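Local coordinates for extracellular invertase (Aspergillus kawachii, PDB 5XH8), which is a family 32 glycoside hydrolase that hydrolyses the fructosyl linkage of sucrose and readily transfers fructosyl units, probably to give fructooligosaccharides such as 1-kestose, at residues V156-F169 with F207-Y221. Sequence-based numbering, arbitrary orientation.
Sequences VIPGPPFAYNVTAF and FLYRQYDSDFQYWEY
P161 points CG at the face of Y221, 3.5 Å from the ring centroid and 11° off its normal, a CH-pi contact. With CG anti to the backbone N (chi1 -179°), the Y221 ring reaches out over P161. The same proline puts CB over the centre of the Y164 ring, so one pyrrolidine serves two tyrosines, and the edge of Y164 meets the phenol end of Y221, with CE2 3.5 Å from Y221 OH.

Deeper in, two phenylalanines meet: F169 turns its edge toward the face of F207 in an offset T-shaped stack, centroids 5.7 Å apart and planes at 64°. V166 CG1 and Y164 CD2 also pack on F207, while P160 CB sits over the centre of the F169 ring. Farther along, I157 lays CD1 against W219 CB at 3.7 Å, the two side chains crossing at about a right angle, and V156 CG2 reaches the pyrrole side of the same ring.

No direct hydrogen bond joins 156-169 to 207-221; two waters do the polar work. One donates to V156 O and accepts from W219 N; the other links G159 O to Y209 OH, at 2.7 Å and 2.6 Å. Y209 OH also lies in the plane of the F169 ring at its edge, 3.3 Å from CZ. Indole NE1 of W219 is taken up within its own segment by F216 O.

In the beta-propeller, the loop before strand 166-176 and the start of that strand thus pack on strands 203-211 and 219-227 of the same four-stranded antiparallel sheet. V156 and I157 form a classic bulge opposite Q136 of strand 134-140 in the preceding sheet, and R131 of the second subunit hydrogen-bonds V156 O and Q217 O, placing this edge at the dimer interface.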
loop_
_atom_site.group_PDB
_atom_site.type_symbol
_atom_site.label_atom_id
_atom_site.label_comp_id
_atom_site.label_asym_id
_atom_site.label_seq_id
_atom_site.Cartn_x
_atom_site.Cartn_y
_atom_site.Cartn_z
ATOM N N VAL A 156 -7.149 2.073 2.641
ATOM C CA VAL A 156 -7.528 1.822 4.037
ATOM C C VAL A 156 -7.297 0.355 4.413
ATOM O O VAL A 156 -7.149 0.027 5.603
ATOM C CB VAL A 156 -8.965 2.285 4.346
ATOM C CG1 VAL A 156 -9.078 3.788 4.144
ATOM C CG2 VAL A 156 -10.000 1.579 3.504
ATOM N N ILE A 157 -7.241 -0.515 3.408
ATOM C CA ILE A 157 -6.825 -1.907 3.607
ATOM C C ILE A 157 -5.731 -2.200 2.572
ATOM O O ILE A 157 -6.063 -2.567 1.431
ATOM C CB ILE A 157 -7.999 -2.912 3.514
ATOM C CG1 ILE A 157 -9.095 -2.570 4.520
ATOM C CG2 ILE A 157 -7.493 -4.334 3.716
ATOM C CD1 ILE A 157 -10.359 -3.397 4.387
ATOM N N PRO A 158 -4.437 -2.025 2.959
ATOM C CA PRO A 158 -3.300 -2.152 2.009
ATOM C C PRO A 158 -2.914 -3.548 1.557
ATOM O O PRO A 158 -2.070 -3.711 0.671
ATOM C CB PRO A 158 -2.105 -1.530 2.770
ATOM C CG PRO A 158 -2.645 -0.877 3.982
ATOM C CD PRO A 158 -4.004 -1.458 4.259
ATOM N N GLY A 159 -3.489 -4.562 2.150
ATOM C CA GLY A 159 -3.248 -5.901 1.669
ATOM C C GLY A 159 -3.908 -6.852 2.615
ATOM O O GLY A 159 -4.558 -6.413 3.582
ATOM N N PRO A 160 -3.760 -8.153 2.335
ATOM C CA PRO A 160 -4.380 -9.172 3.157
ATOM C C PRO A 160 -3.640 -9.352 4.480
ATOM O O PRO A 160 -2.585 -8.772 4.660
ATOM C CB PRO A 160 -4.285 -10.423 2.290
ATOM C CG PRO A 160 -3.133 -10.203 1.404
ATOM C CD PRO A 160 -3.024 -8.725 1.194
ATOM N N PRO A 161 -4.183 -10.171 5.389
ATOM C CA PRO A 161 -3.498 -10.422 6.660
ATOM C C PRO A 161 -2.074 -10.920 6.466
ATOM O O PRO A 161 -1.739 -11.490 5.403
ATOM C CB PRO A 161 -4.384 -11.473 7.348
ATOM C CG PRO A 161 -5.759 -11.218 6.782
ATOM C CD PRO A 161 -5.512 -10.816 5.348
ATOM N N PHE A 162 -1.245 -10.628 7.463
ATOM C CA PHE A 162 0.201 -10.814 7.393
ATOM C C PHE A 162 0.611 -12.161 6.793
ATOM O O PHE A 162 0.214 -13.216 7.284
ATOM C CB PHE A 162 0.815 -10.666 8.798
ATOM C CG PHE A 162 2.316 -10.840 8.822
ATOM C CD1 PHE A 162 3.140 -9.849 8.316
ATOM C CD2 PHE A 162 2.894 -12.014 9.312
ATOM C CE1 PHE A 162 4.520 -9.989 8.309
ATOM C CE2 PHE A 162 4.281 -12.176 9.310
ATOM C CZ PHE A 162 5.093 -11.153 8.808
ATOM N N ALA A 163 1.400 -12.109 5.723
ATOM C CA ALA A 163 1.950 -13.294 5.048
ATOM C C ALA A 163 0.933 -14.258 4.412
ATOM O O ALA A 163 1.312 -15.368 4.009
ATOM C CB ALA A 163 2.904 -14.049 5.980
ATOM N N TYR A 164 -0.329 -13.844 4.260
ATOM C CA TYR A 164 -1.310 -14.688 3.562
ATOM C C TYR A 164 -0.979 -14.692 2.076
ATOM O O TYR A 164 -0.758 -13.635 1.481
ATOM C CB TYR A 164 -2.732 -14.177 3.778
ATOM C CG TYR A 164 -3.380 -14.579 5.092
ATOM C CD1 TYR A 164 -2.618 -14.875 6.238
ATOM C CD2 TYR A 164 -4.773 -14.649 5.199
ATOM C CE1 TYR A 164 -3.231 -15.222 7.446
ATOM C CE2 TYR A 164 -5.395 -14.992 6.410
ATOM C CZ TYR A 164 -4.620 -15.285 7.526
ATOM O OH TYR A 164 -5.206 -15.639 8.730
ATOM N N ASN A 165 -0.913 -15.884 1.494
ATOM C CA ASN A 165 -0.621 -16.078 0.091
ATOM C C ASN A 165 -1.963 -16.238 -0.640
ATOM O O ASN A 165 -2.460 -17.362 -0.911
ATOM C CB ASN A 165 0.267 -17.309 -0.060
ATOM C CG ASN A 165 0.659 -17.574 -1.498
ATOM O OD1 ASN A 165 0.487 -16.744 -2.382
ATOM N ND2 ASN A 165 1.197 -18.749 -1.735
ATOM N N VAL A 166 -2.592 -15.095 -0.890
ATOM C CA VAL A 166 -3.925 -15.070 -1.480
ATOM C C VAL A 166 -3.976 -15.439 -2.972
ATOM O O VAL A 166 -3.051 -15.142 -3.712
ATOM C CB VAL A 166 -4.596 -13.704 -1.289
ATOM C CG1 VAL A 166 -4.833 -13.449 0.195
ATOM C CG2 VAL A 166 -3.781 -12.587 -1.958
ATOM N N THR A 167 -5.082 -16.067 -3.392
ATOM C CA THR A 167 -5.408 -16.269 -4.801
ATOM C C THR A 167 -5.986 -15.001 -5.437
ATOM O O THR A 167 -5.862 -14.798 -6.655
ATOM C CB THR A 167 -6.457 -17.373 -4.994
ATOM O OG1 THR A 167 -7.536 -17.199 -4.066
ATOM C CG2 THR A 167 -5.822 -18.763 -4.810
ATOM N N ALA A 168 -6.634 -14.204 -4.588
ATOM C CA ALA A 168 -7.376 -13.009 -4.922
ATOM C C ALA A 168 -7.744 -12.340 -3.616
ATOM O O ALA A 168 -7.871 -13.014 -2.572
ATOM C CB ALA A 168 -8.662 -13.350 -5.669
ATOM N N PHE A 169 -7.954 -11.023 -3.687
ATOM C CA PHE A 169 -8.292 -10.216 -2.526
ATOM C C PHE A 169 -9.032 -8.939 -2.950
ATOM O O PHE A 169 -8.452 -7.851 -2.999
ATOM C CB PHE A 169 -7.014 -9.905 -1.751
ATOM C CG PHE A 169 -7.250 -9.296 -0.405
ATOM C CD1 PHE A 169 -7.771 -10.052 0.626
ATOM C CD2 PHE A 169 -6.902 -7.994 -0.157
ATOM C CE1 PHE A 169 -7.995 -9.491 1.870
ATOM C CE2 PHE A 169 -7.107 -7.426 1.090
ATOM C CZ PHE A 169 -7.649 -8.184 2.110
ATOM N N PHE A 207 -12.913 -13.211 3.543
ATOM C CA PHE A 207 -12.204 -12.587 4.637
ATOM C C PHE A 207 -13.114 -11.524 5.226
ATOM O O PHE A 207 -13.568 -10.638 4.492
ATOM C CB PHE A 207 -10.918 -11.943 4.110
ATOM C CG PHE A 207 -10.033 -12.893 3.363
ATOM C CD1 PHE A 207 -9.156 -13.739 4.051
ATOM C CD2 PHE A 207 -10.087 -12.968 1.991
ATOM C CE1 PHE A 207 -8.342 -14.620 3.365
ATOM C CE2 PHE A 207 -9.276 -13.840 1.300
ATOM C CZ PHE A 207 -8.406 -14.672 1.989
ATOM N N LEU A 208 -13.355 -11.588 6.545
ATOM C CA LEU A 208 -14.346 -10.738 7.220
ATOM C C LEU A 208 -13.644 -9.665 8.024
ATOM O O LEU A 208 -12.629 -9.954 8.671
ATOM C CB LEU A 208 -15.258 -11.587 8.132
ATOM C CG LEU A 208 -16.360 -10.864 8.932
ATOM C CD1 LEU A 208 -17.406 -10.246 8.003
ATOM C CD2 LEU A 208 -17.027 -11.809 9.940
ATOM N N TYR A 209 -14.187 -8.445 7.980
ATOM C CA TYR A 209 -13.675 -7.303 8.723
ATOM C C TYR A 209 -14.792 -6.506 9.361
ATOM O O TYR A 209 -15.920 -6.522 8.886
ATOM C CB TYR A 209 -12.898 -6.329 7.785
ATOM C CG TYR A 209 -11.674 -6.901 7.143
ATOM C CD1 TYR A 209 -11.776 -7.756 6.051
ATOM C CD2 TYR A 209 -10.406 -6.587 7.611
ATOM C CE1 TYR A 209 -10.650 -8.296 5.463
ATOM C CE2 TYR A 209 -9.275 -7.117 7.021
ATOM C CZ TYR A 209 -9.411 -7.961 5.936
ATOM O OH TYR A 209 -8.311 -8.512 5.357
ATOM N N ARG A 210 -14.469 -5.743 10.401
ATOM C CA ARG A 210 -15.412 -4.738 10.910
ATOM C C ARG A 210 -14.719 -3.412 11.027
ATOM O O ARG A 210 -13.513 -3.369 11.241
ATOM C CB ARG A 210 -16.016 -5.161 12.250
ATOM C CG ARG A 210 -15.078 -5.194 13.442
ATOM C CD ARG A 210 -15.847 -5.562 14.713
ATOM N NE ARG A 210 -14.912 -5.823 15.788
ATOM C CZ ARG A 210 -15.214 -6.318 16.993
ATOM N NH1 ARG A 210 -16.460 -6.638 17.338
ATOM N NH2 ARG A 210 -14.238 -6.487 17.872
ATOM N N GLN A 211 -15.478 -2.328 10.891
ATOM C CA GLN A 211 -14.928 -0.997 11.078
ATOM C C GLN A 211 -14.396 -0.894 12.512
ATOM O O GLN A 211 -14.990 -1.439 13.444
ATOM C CB GLN A 211 -15.953 0.114 10.786
ATOM C CG GLN A 211 -17.039 0.282 11.808
ATOM C CD GLN A 211 -17.952 1.456 11.536
ATOM O OE1 GLN A 211 -17.533 2.614 11.440
ATOM N NE2 GLN A 211 -19.204 1.174 11.458
ATOM N N TYR A 212 -13.250 -0.262 12.650
ATOM C CA TYR A 212 -12.590 -0.087 13.937
ATOM C C TYR A 212 -12.874 1.314 14.494
ATOM O O TYR A 212 -12.963 1.509 15.703
ATOM C CB TYR A 212 -11.092 -0.287 13.734
ATOM C CG TYR A 212 -10.274 -0.280 15.000
ATOM C CD1 TYR A 212 -10.310 -1.375 15.873
ATOM C CD2 TYR A 212 -9.437 0.798 15.314
ATOM C CE1 TYR A 212 -9.556 -1.391 17.032
ATOM C CE2 TYR A 212 -8.665 0.788 16.468
ATOM C CZ TYR A 212 -8.734 -0.312 17.318
ATOM O OH TYR A 212 -7.993 -0.353 18.465
ATOM N N ASP A 213 -12.998 2.277 13.583
ATOM C CA ASP A 213 -13.279 3.656 13.904
ATOM C C ASP A 213 -14.480 4.116 13.093
ATOM O O ASP A 213 -14.768 3.622 11.977
ATOM C CB ASP A 213 -12.096 4.547 13.539
ATOM C CG ASP A 213 -11.760 4.508 12.017
ATOM O OD1 ASP A 213 -11.454 3.422 11.496
ATOM O OD2 ASP A 213 -11.830 5.559 11.342
ATOM N N SER A 214 -15.145 5.114 13.641
ATOM C CA SER A 214 -16.239 5.705 12.962
ATOM C C SER A 214 -15.806 6.288 11.599
ATOM O O SER A 214 -16.650 6.332 10.706
ATOM C CB SER A 214 -16.941 6.730 13.847
ATOM O OG SER A 214 -16.034 7.652 14.406
ATOM N N ASP A 215 -14.530 6.673 11.389
ATOM C CA ASP A 215 -14.155 7.330 10.103
ATOM C C ASP A 215 -13.917 6.374 8.921
ATOM O O ASP A 215 -13.594 6.864 7.819
ATOM C CB ASP A 215 -12.946 8.256 10.222
ATOM C CG ASP A 215 -12.894 8.999 11.527
ATOM O OD1 ASP A 215 -12.474 8.368 12.521
ATOM O OD2 ASP A 215 -13.236 10.209 11.552
ATOM N N PHE A 216 -14.054 5.049 9.142
ATOM C CA PHE A 216 -13.869 4.030 8.102
ATOM C C PHE A 216 -12.423 3.871 7.652
ATOM O O PHE A 216 -12.130 3.332 6.571
ATOM C CB PHE A 216 -14.797 4.318 6.922
ATOM C CG PHE A 216 -16.230 4.502 7.329
ATOM C CD1 PHE A 216 -16.954 3.437 7.810
ATOM C CD2 PHE A 216 -16.843 5.753 7.262
ATOM C CE1 PHE A 216 -18.279 3.596 8.196
ATOM C CE2 PHE A 216 -18.170 5.921 7.647
ATOM C CZ PHE A 216 -18.884 4.837 8.119
ATOM N N GLN A 217 -11.511 4.327 8.506
ATOM C CA GLN A 217 -10.078 4.364 8.201
ATOM C C GLN A 217 -9.453 2.992 8.391
ATOM O O GLN A 217 -8.646 2.539 7.569
ATOM C CB GLN A 217 -9.419 5.404 9.105
ATOM C CG GLN A 217 -7.992 5.767 8.773
ATOM C CD GLN A 217 -7.842 6.358 7.385
ATOM O OE1 GLN A 217 -8.623 7.207 6.965
ATOM N NE2 GLN A 217 -6.858 5.893 6.667
ATOM N N TYR A 218 -9.845 2.325 9.480
ATOM C CA TYR A 218 -9.246 1.088 9.896
ATOM C C TYR A 218 -10.296 0.003 9.989
ATOM O O TYR A 218 -11.444 0.242 10.433
ATOM C CB TYR A 218 -8.506 1.274 11.228
ATOM C CG TYR A 218 -7.356 2.239 11.134
ATOM C CD1 TYR A 218 -6.190 1.878 10.453
ATOM C CD2 TYR A 218 -7.425 3.530 11.709
ATOM C CE1 TYR A 218 -5.122 2.773 10.329
ATOM C CE2 TYR A 218 -6.349 4.423 11.602
ATOM C CZ TYR A 218 -5.197 4.027 10.900
ATOM O OH TYR A 218 -4.106 4.861 10.749
ATOM N N TRP A 219 -9.892 -1.186 9.554
ATOM C CA TRP A 219 -10.778 -2.330 9.435
ATOM C C TRP A 219 -10.156 -3.514 10.153
ATOM O O TRP A 219 -9.110 -4.045 9.750
ATOM C CB TRP A 219 -11.072 -2.625 7.947
ATOM C CG TRP A 219 -11.864 -1.509 7.365
ATOM C CD1 TRP A 219 -11.376 -0.339 6.873
ATOM C CD2 TRP A 219 -13.292 -1.421 7.281
ATOM N NE1 TRP A 219 -12.408 0.477 6.478
ATOM C CE2 TRP A 219 -13.595 -0.170 6.718
ATOM C CE3 TRP A 219 -14.343 -2.275 7.653
ATOM C CZ2 TRP A 219 -14.901 0.249 6.504
ATOM C CZ3 TRP A 219 -15.644 -1.861 7.434
ATOM C CH2 TRP A 219 -15.917 -0.617 6.867
ATOM N N GLU A 220 -10.804 -3.922 11.242
ATOM C CA GLU A 220 -10.291 -4.977 12.093
ATOM C C GLU A 220 -10.584 -6.314 11.452
ATOM O O GLU A 220 -11.726 -6.599 11.108
ATOM C CB GLU A 220 -10.943 -4.874 13.468
ATOM C CG GLU A 220 -10.486 -5.940 14.442
ATOM C CD GLU A 220 -11.118 -5.788 15.822
ATOM O OE1 GLU A 220 -12.106 -5.052 15.995
ATOM O OE2 GLU A 220 -10.594 -6.411 16.743
ATOM N N TYR A 221 -9.565 -7.148 11.310
ATOM C CA TYR A 221 -9.715 -8.452 10.689
ATOM C C TYR A 221 -10.373 -9.442 11.660
ATOM O O TYR A 221 -9.929 -9.566 12.800
ATOM C CB TYR A 221 -8.354 -8.990 10.251
ATOM C CG TYR A 221 -8.417 -10.345 9.569
ATOM C CD1 TYR A 221 -9.290 -10.576 8.496
ATOM C CD2 TYR A 221 -7.602 -11.395 9.989
ATOM C CE1 TYR A 221 -9.339 -11.823 7.874
ATOM C CE2 TYR A 221 -7.645 -12.639 9.373
ATOM C CZ TYR A 221 -8.508 -12.845 8.311
ATOM O OH TYR A 221 -8.555 -14.093 7.722
HETATM O O HOH W 1 -7.431 -1.329 7.982
HETATM O O HOH W 2 -5.976 -7.464 5.561
#